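PDB 5WAB: putative beta-glucosidase from Bifidobacterium adolescentis, which hydrolyses beta-glucosidic linkages as a family 3 glycoside hydrolase and probably also releases terminal arabinopyranosyl units from ginsenosides. Local coordinates for residues G642-E647 against V661-D666; V584-A589 against I618-D623. All blocks are in the same frame, centred on the assembly; numbering follows the deposited sequence.

Two contacts in one fibronectin type III-like domain illustrate how a beta sandwich is built, one by pairing strands within a sheet, the other by packing sheet on sheet. Following the chain from the N terminus, interaction 2 comes first: strand 580-590 is left, strand 601-610 intervenes, and the loop closes when 618-623 faces 584-589 across the core. Interaction 1 opens only after that, closing the short loop between hairpin strands 642-648 and 654-663. The two are therefore in series, neither nested nor crossed. Their centres lie about 13 Å apart, and they meet where strands 580-590 and 642-648 run side by side in the four-stranded sheet, with Glu647 N probably hydrogen-bonded to Tyr587 O.

Interaction 1 of 2, residues G642-E647 against V661-D666; sequences GEYTVE and VTLDGD
Tyr644 and Val661 face each other as a hydrogen-bonded antiparallel pair, gripped by two backbone bonds: Tyr644 N reaches Val661 O at 2.7 Å with a nearly straight N-H (168°), and Val661 N returns to Tyr644 O at 2.9 Å. Two residues along, Gly642 and Leu663 form a second such pair, less evenly held. Leu663 N gives Gly642 O a bond of 2.9 Å, whereas the return from Gly642 N to Leu663 O is weak at 3.3 Å. Between them sits the non-hydrogen-bonded pair Glu643 and Thr662.

The side chains divide between the two faces of the sheet. On the one bearing Tyr644, Val661 and Leu663, the tyrosine and leucine side chains cross at about a right angle, and Tyr644 CD1 comes 3.7 Å from Leu663 CD1. Beyond it, Val646 CG2 touches Val661 CG2 more loosely, at 4.3 Å. On the opposite face Glu643 and Thr662 run alongside each other. With CG anti to the carbonyl carbon (chi1 -53°) and an extended chain beyond, the glutamate brings OE2 to a water that donates to it at 2.7 Å; the same water lies 3.0 Å from Thr662 OG1, so it bridges two exposed side chains.

A second shell fixes the ring: Tyr644 OH hydrogen-bonds to Glu640 O, Phe627 meets the ring edge-to-face, and Val639 packs against both Tyr644 and Leu663. Lys560 hydrogen-bonds to Thr662 O and forms a salt bridge with Asp664. The whole is the closing hairpin of the fibronectin type III-like domain, with strand 654-663 at the border of the four-stranded sheet and the face bearing Tyr644, Val661 and Leu663 turned into the sandwich.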
ATOM      1  N   GLY A 642     -15.925 -11.682 -25.991  1.00 23.80           N
ATOM      2  CA  GLY A 642     -15.769 -10.471 -26.766  1.00 23.60           C
ATOM      3  C   GLY A 642     -14.313 -10.057 -26.830  1.00 23.47           C
ATOM      4  O   GLY A 642     -13.412 -10.806 -26.459  1.00 21.24           O
ATOM      5  N   GLU A 643     -14.104  -8.829 -27.292  1.00 24.30           N
ATOM      6  CA  GLU A 643     -12.762  -8.309 -27.497  1.00 25.87           C
ATOM      7  C   GLU A 643     -12.288  -7.553 -26.264  1.00 25.52           C
ATOM      8  O   GLU A 643     -13.058  -6.836 -25.617  1.00 24.47           O
ATOM      9  CB  GLU A 643     -12.725  -7.405 -28.725  1.00 27.87           C
ATOM     10  CG  GLU A 643     -13.290  -8.070 -29.959  1.00 29.43           C
ATOM     11  CD  GLU A 643     -13.164  -7.208 -31.187  1.00 30.84           C
ATOM     12  OE1 GLU A 643     -13.243  -5.976 -31.040  1.00 31.14           O
ATOM     13  OE2 GLU A 643     -13.032  -7.761 -32.299  1.00 32.22           O
ATOM     14  N   TYR A 644     -11.013  -7.727 -25.943  1.00 26.87           N
ATOM     15  CA  TYR A 644     -10.367  -7.037 -24.840  1.00 26.89           C
ATOM     16  C   TYR A 644      -9.089  -6.415 -25.370  1.00 30.44           C
ATOM     17  O   TYR A 644      -8.301  -7.089 -26.040  1.00 34.82           O
ATOM     18  CB  TYR A 644     -10.044  -7.987 -23.681  1.00 23.95           C
ATOM     19  CG  TYR A 644     -11.252  -8.607 -23.019  1.00 23.82           C
ATOM     20  CD1 TYR A 644     -11.900  -9.694 -23.587  1.00 23.35           C
ATOM     21  CD2 TYR A 644     -11.741  -8.112 -21.818  1.00 23.39           C
ATOM     22  CE1 TYR A 644     -12.999 -10.265 -22.984  1.00 21.68           C
ATOM     23  CE2 TYR A 644     -12.841  -8.680 -21.206  1.00 21.71           C
ATOM     24  CZ  TYR A 644     -13.462  -9.756 -21.798  1.00 21.69           C
ATOM     25  OH  TYR A 644     -14.557 -10.327 -21.203  1.00 23.22           O
ATOM     26  N   THR A 645      -8.882  -5.138 -25.073  1.00 28.65           N
ATOM     27  CA  THR A 645      -7.693  -4.435 -25.531  1.00 29.18           C
ATOM     28  C   THR A 645      -6.622  -4.517 -24.453  1.00 28.98           C
ATOM     29  O   THR A 645      -6.863  -4.145 -23.299  1.00 28.60           O
ATOM     30  CB  THR A 645      -8.002  -2.974 -25.859  1.00 28.30           C
ATOM     31  OG1 THR A 645      -8.874  -2.903 -26.993  1.00 28.45           O
ATOM     32  CG2 THR A 645      -6.718  -2.237 -26.180  1.00 28.39           C
ATOM     33  N   VAL A 646      -5.456  -5.040 -24.820  1.00 28.52           N
ATOM     34  CA  VAL A 646      -4.298  -5.076 -23.938  1.00 27.41           C
ATOM     35  C   VAL A 646      -3.439  -3.859 -24.252  1.00 28.72           C
ATOM     36  O   VAL A 646      -3.024  -3.665 -25.401  1.00 28.91           O
ATOM     37  CB  VAL A 646      -3.501  -6.377 -24.106  1.00 27.76           C
ATOM     38  CG1 VAL A 646      -2.295  -6.370 -23.194  1.00 28.20           C
ATOM     39  CG2 VAL A 646      -4.387  -7.574 -23.811  1.00 27.56           C
ATOM     40  N   GLU A 647      -3.203  -3.023 -23.244  1.00 28.42           N
ATOM     41  CA  GLU A 647      -2.408  -1.814 -23.384  1.00 27.08           C
ATOM     42  C   GLU A 647      -1.067  -1.999 -22.688  1.00 25.63           C
ATOM     43  O   GLU A 647      -1.006  -2.494 -21.558  1.00 26.66           O
ATOM     44  CB  GLU A 647      -3.138  -0.603 -22.797  1.00 27.24           C
ATOM     45  CG  GLU A 647      -4.500  -0.346 -23.425  1.00 28.03           C
ATOM     46  CD  GLU A 647      -5.320   0.672 -22.654  1.00 27.66           C
ATOM     47  OE1 GLU A 647      -5.011   0.910 -21.466  1.00 26.84           O
ATOM     48  OE2 GLU A 647      -6.284   1.224 -23.232  1.00 28.13           O
ATOM     49  N   VAL A 661      -7.382  -8.794 -28.253  1.00 29.70           N
ATOM     50  CA  VAL A 661      -7.596 -10.231 -28.176  1.00 29.94           C
ATOM     51  C   VAL A 661      -9.085 -10.485 -28.007  1.00 28.23           C
ATOM     52  O   VAL A 661      -9.810  -9.698 -27.388  1.00 27.67           O
ATOM     53  CB  VAL A 661      -6.791 -10.883 -27.034  1.00 30.75           C
ATOM     54  CG1 VAL A 661      -5.323 -10.704 -27.288  1.00 31.40           C
ATOM     55  CG2 VAL A 661      -7.167 -10.278 -25.693  1.00 30.19           C
ATOM     56  N   THR A 662      -9.541 -11.594 -28.578  1.00 26.98           N
ATOM     57  CA  THR A 662     -10.935 -12.012 -28.508  1.00 25.25           C
ATOM     58  C   THR A 662     -11.020 -13.285 -27.670  1.00 24.95           C
ATOM     59  O   THR A 662     -10.395 -14.297 -28.004  1.00 24.71           O
ATOM     60  CB  THR A 662     -11.494 -12.242 -29.911  1.00 26.44           C
ATOM     61  OG1 THR A 662     -11.293 -11.062 -30.699  1.00 26.59           O
ATOM     62  CG2 THR A 662     -12.985 -12.549 -29.848  1.00 26.19           C
ATOM     63  N   LEU A 663     -11.766 -13.226 -26.574  1.00 28.67           N
ATOM     64  CA  LEU A 663     -11.910 -14.357 -25.672  1.00 28.34           C
ATOM     65  C   LEU A 663     -13.251 -15.053 -25.882  1.00 29.55           C
ATOM     66  O   LEU A 663     -14.197 -14.475 -26.415  1.00 31.34           O
ATOM     67  CB  LEU A 663     -11.777 -13.901 -24.219  1.00 27.70           C
ATOM     68  CG  LEU A 663     -10.507 -13.121 -23.891  1.00 26.63           C
ATOM     69  CD1 LEU A 663     -10.452 -12.848 -22.400  1.00 26.21           C
ATOM     70  CD2 LEU A 663      -9.264 -13.858 -24.362  1.00 25.74           C
ATOM     71  N   ASP A 664     -13.317 -16.323 -25.459  1.00 31.76           N
ATOM     72  CA  ASP A 664     -14.515 -17.132 -25.679  1.00 33.29           C
ATOM     73  C   ASP A 664     -15.597 -16.911 -24.631  1.00 33.77           C
ATOM     74  O   ASP A 664     -16.762 -17.223 -24.897  1.00 34.71           O
ATOM     75  CB  ASP A 664     -14.180 -18.625 -25.692  1.00 33.07           C
ATOM     76  CG  ASP A 664     -13.059 -18.973 -26.640  1.00 32.29           C
ATOM     77  OD1 ASP A 664     -12.749 -18.160 -27.537  1.00 32.37           O
ATOM     78  OD2 ASP A 664     -12.510 -20.087 -26.501  1.00 31.24           O
ATOM     79  N   GLY A 665     -15.255 -16.378 -23.467  1.00 32.67           N
ATOM     80  CA  GLY A 665     -16.176 -16.432 -22.338  1.00 33.80           C
ATOM     81  C   GLY A 665     -16.063 -17.739 -21.576  1.00 33.58           C
ATOM     82  O   GLY A 665     -15.698 -18.784 -22.117  1.00 32.62           O
ATOM     83  N   ASP A 666     -16.402 -17.684 -20.289  1.00 34.28           N
ATOM     84  CA  ASP A 666     -16.208 -18.835 -19.408  1.00 34.58           C
ATOM     85  C   ASP A 666     -17.359 -19.827 -19.433  1.00 36.00           C
ATOM     86  O   ASP A 666     -17.314 -20.812 -18.696  1.00 36.88           O
ATOM     87  CB  ASP A 666     -15.944 -18.373 -17.968  1.00 33.92           C
ATOM     88  CG  ASP A 666     -17.036 -17.482 -17.426  1.00 35.64           C
ATOM     89  OD1 ASP A 666     -18.180 -17.549 -17.921  1.00 37.77           O
ATOM     90  OD2 ASP A 666     -16.753 -16.717 -16.486  1.00 35.82           O
TER
HETATM   91  O   HOH W   1     -13.678 -10.410 -32.462  1.00 21.83           O

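Interaction 2 of 2, residues V584-A589 against I618-D623; sequences VQVYVA and ITFDLD
Val586 meets Phe620 through a CH-pi contact: CG2 sits 3.4 Å from the ring centroid, only 7° off the normal, so the methyl is centred over one face. Phe620 holds its CG anti to the carbonyl carbon (chi1 -56°), which lays the ring against the valine, and the two side chains, entering from opposing strands, overlap alongside one another.

The other contacts are plain apolar packing. Val584 approaches the same ring obliquely, with CG1 3.8 Å from Phe620 CZ, while its CG2 touches Ile618 CD1 at 3.6 Å. Farther along, Leu622 is met more loosely, its CD2 by Val586 CG1 and its CD1 by Val588 CG2, each at 4.3 Å. Without the ring, as with an alanine in place of Phe620, the Val586 methyl would probably lose its aromatic face and a gap would open between the strands, facing Val584 and Val586.

No hydrogen bond joins the segments; their axes stay 9.3 Å apart at closest approach, turned 27° from parallel. The side-chain hydrogen bonds of Gln585 and Tyr587 lie on the other side of strand 580-590, where Tyr587 OH donates to Gln585 OE1 at 2.7 Å and Gln585 NE2 reaches Gly543 O. Two sheets, one of three strands and one of four, packed face to face through aliphatic and aromatic side chains, form the buried core of a fibronectin type III-like beta sandwich.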
ATOM      1  N   VAL A 584       7.398  -1.035 -16.874  1.00 26.58           N
ATOM      2  CA  VAL A 584       6.406  -1.265 -17.918  1.00 25.64           C
ATOM      3  C   VAL A 584       5.114  -1.736 -17.270  1.00 23.97           C
ATOM      4  O   VAL A 584       5.127  -2.568 -16.356  1.00 22.78           O
ATOM      5  CB  VAL A 584       6.926  -2.289 -18.942  1.00 26.64           C
ATOM      6  CG1 VAL A 584       5.877  -2.560 -20.014  1.00 26.44           C
ATOM      7  CG2 VAL A 584       8.225  -1.801 -19.569  1.00 28.05           C
ATOM      8  N   GLN A 585       3.990  -1.206 -17.746  1.00 24.28           N
ATOM      9  CA  GLN A 585       2.688  -1.455 -17.147  1.00 24.02           C
ATOM     10  C   GLN A 585       1.737  -1.997 -18.203  1.00 24.14           C
ATOM     11  O   GLN A 585       1.746  -1.546 -19.351  1.00 24.81           O
ATOM     12  CB  GLN A 585       2.120  -0.167 -16.515  1.00 23.17           C
ATOM     13  CG  GLN A 585       3.126   0.544 -15.609  1.00 22.36           C
ATOM     14  CD  GLN A 585       2.698   1.937 -15.184  1.00 21.90           C
ATOM     15  OE1 GLN A 585       1.510   2.257 -15.151  1.00 20.38           O
ATOM     16  NE2 GLN A 585       3.675   2.772 -14.847  1.00 23.26           N
ATOM     17  N   VAL A 586       0.920  -2.970 -17.808  1.00 23.63           N
ATOM     18  CA  VAL A 586      -0.051  -3.600 -18.692  1.00 24.03           C
ATOM     19  C   VAL A 586      -1.440  -3.338 -18.133  1.00 23.49           C
ATOM     20  O   VAL A 586      -1.703  -3.612 -16.956  1.00 23.59           O
ATOM     21  CB  VAL A 586       0.200  -5.113 -18.842  1.00 23.53           C
ATOM     22  CG1 VAL A 586      -0.918  -5.760 -19.655  1.00 23.48           C
ATOM     23  CG2 VAL A 586       1.552  -5.368 -19.486  1.00 24.03           C
ATOM     24  N   TYR A 587      -2.316  -2.786 -18.969  1.00 22.33           N
ATOM     25  CA  TYR A 587      -3.709  -2.545 -18.630  1.00 21.98           C
ATOM     26  C   TYR A 587      -4.608  -3.366 -19.543  1.00 22.69           C
ATOM     27  O   TYR A 587      -4.243  -3.677 -20.679  1.00 24.76           O
ATOM     28  CB  TYR A 587      -4.056  -1.051 -18.753  1.00 22.31           C
ATOM     29  CG  TYR A 587      -3.291  -0.166 -17.796  1.00 21.35           C
ATOM     30  CD1 TYR A 587      -1.992   0.233 -18.072  1.00 20.28           C
ATOM     31  CD2 TYR A 587      -3.877   0.286 -16.623  1.00 19.88           C
ATOM     32  CE1 TYR A 587      -1.294   1.037 -17.201  1.00 20.13           C
ATOM     33  CE2 TYR A 587      -3.186   1.089 -15.748  1.00 19.25           C
ATOM     34  CZ  TYR A 587      -1.895   1.461 -16.040  1.00 19.51           C
ATOM     35  OH  TYR A 587      -1.208   2.264 -15.163  1.00 19.54           O
ATOM     36  N   VAL A 588      -5.781  -3.736 -19.040  1.00 20.21           N
ATOM     37  CA  VAL A 588      -6.780  -4.440 -19.836  1.00 21.05           C
ATOM     38  C   VAL A 588      -7.961  -3.505 -20.032  1.00 20.70           C
ATOM     39  O   VAL A 588      -8.582  -3.066 -19.056  1.00 19.85           O
ATOM     40  CB  VAL A 588      -7.216  -5.760 -19.181  1.00 20.97           C
ATOM     41  CG1 VAL A 588      -8.462  -6.302 -19.866  1.00 20.69           C
ATOM     42  CG2 VAL A 588      -6.085  -6.780 -19.255  1.00 20.43           C
ATOM     43  N   ALA A 589      -8.273  -3.205 -21.293  1.00 22.47           N
ATOM     44  CA  ALA A 589      -9.383  -2.322 -21.639  1.00 23.40           C
ATOM     45  C   ALA A 589     -10.502  -3.153 -22.248  1.00 24.65           C
ATOM     46  O   ALA A 589     -10.446  -3.496 -23.440  1.00 26.21           O
ATOM     47  CB  ALA A 589      -8.936  -1.225 -22.611  1.00 23.55           C
ATOM     48  N   ILE A 618      10.545  -8.648 -21.983  1.00 34.81           N
ATOM     49  CA  ILE A 618       9.767  -8.948 -20.792  1.00 32.71           C
ATOM     50  C   ILE A 618       8.426  -9.517 -21.227  1.00 32.67           C
ATOM     51  O   ILE A 618       7.894  -9.163 -22.284  1.00 31.88           O
ATOM     52  CB  ILE A 618       9.560  -7.713 -19.895  1.00 31.36           C
ATOM     53  CG1 ILE A 618       9.100  -6.521 -20.715  1.00 31.18           C
ATOM     54  CG2 ILE A 618      10.859  -7.357 -19.184  1.00 33.11           C
ATOM     55  CD1 ILE A 618       8.727  -5.328 -19.879  1.00 31.26           C
ATOM     56  N   THR A 619       7.873 -10.399 -20.398  1.00 28.92           N
ATOM     57  CA  THR A 619       6.609 -11.051 -20.701  1.00 28.71           C
ATOM     58  C   THR A 619       5.629 -10.876 -19.549  1.00 28.17           C
ATOM     59  O   THR A 619       6.025 -10.728 -18.390  1.00 27.32           O
ATOM     60  CB  THR A 619       6.782 -12.555 -20.997  1.00 31.10           C
ATOM     61  OG1 THR A 619       7.359 -13.203 -19.861  1.00 32.91           O
ATOM     62  CG2 THR A 619       7.677 -12.770 -22.211  1.00 33.78           C
ATOM     63  N   PHE A 620       4.341 -10.915 -19.886  1.00 27.49           N
ATOM     64  CA  PHE A 620       3.263 -10.818 -18.913  1.00 26.42           C
ATOM     65  C   PHE A 620       2.265 -11.934 -19.177  1.00 26.77           C
ATOM     66  O   PHE A 620       1.830 -12.122 -20.315  1.00 26.50           O
ATOM     67  CB  PHE A 620       2.549  -9.460 -18.998  1.00 25.63           C
ATOM     68  CG  PHE A 620       3.460  -8.262 -18.846  1.00 26.50           C
ATOM     69  CD1 PHE A 620       3.666  -7.677 -17.607  1.00 26.70           C
ATOM     70  CD2 PHE A 620       4.085  -7.704 -19.952  1.00 27.64           C
ATOM     71  CE1 PHE A 620       4.491  -6.571 -17.472  1.00 27.18           C
ATOM     72  CE2 PHE A 620       4.906  -6.599 -19.822  1.00 28.19           C
ATOM     73  CZ  PHE A 620       5.107  -6.031 -18.582  1.00 27.58           C
ATOM     74  N   ASP A 621       1.919 -12.681 -18.130  1.00 28.07           N
ATOM     75  CA  ASP A 621       0.820 -13.634 -18.187  1.00 28.96           C
ATOM     76  C   ASP A 621      -0.463 -12.929 -17.764  1.00 26.98           C
ATOM     77  O   ASP A 621      -0.487 -12.226 -16.749  1.00 25.62           O
ATOM     78  CB  ASP A 621       1.093 -14.830 -17.272  1.00 33.69           C
ATOM     79  CG  ASP A 621       2.026 -15.852 -17.900  1.00 39.56           C
ATOM     80  OD1 ASP A 621       2.081 -15.937 -19.146  1.00 42.01           O
ATOM     81  OD2 ASP A 621       2.704 -16.578 -17.143  1.00 42.94           O
ATOM     82  N   LEU A 622      -1.525 -13.116 -18.540  1.00 22.84           N
ATOM     83  CA  LEU A 622      -2.840 -12.553 -18.240  1.00 21.64           C
ATOM     84  C   LEU A 622      -3.805 -13.718 -18.058  1.00 23.79           C
ATOM     85  O   LEU A 622      -4.304 -14.273 -19.041  1.00 24.19           O
ATOM     86  CB  LEU A 622      -3.304 -11.612 -19.348  1.00 20.20           C
ATOM     87  CG  LEU A 622      -2.504 -10.321 -19.538  1.00 19.96           C
ATOM     88  CD1 LEU A 622      -3.047  -9.487 -20.700  1.00 18.94           C
ATOM     89  CD2 LEU A 622      -2.507  -9.513 -18.246  1.00 18.71           C
ATOM     90  N   ASP A 623      -4.061 -14.099 -16.808  1.00 26.28           N
ATOM     91  CA  ASP A 623      -4.956 -15.216 -16.552  1.00 29.48           C
ATOM     92  C   ASP A 623      -6.406 -14.778 -16.755  1.00 29.14           C
ATOM     93  O   ASP A 623      -6.693 -13.642 -17.147  1.00 28.19           O
ATOM     94  CB  ASP A 623      -4.741 -15.768 -15.143  1.00 31.05           C
ATOM     95  CG  ASP A 623      -4.957 -14.720 -14.051  1.00 32.28           C
ATOM     96  OD1 ASP A 623      -5.531 -13.645 -14.324  1.00 32.59           O
ATOM     97  OD2 ASP A 623      -4.547 -14.979 -12.901  1.00 34.50           O
TER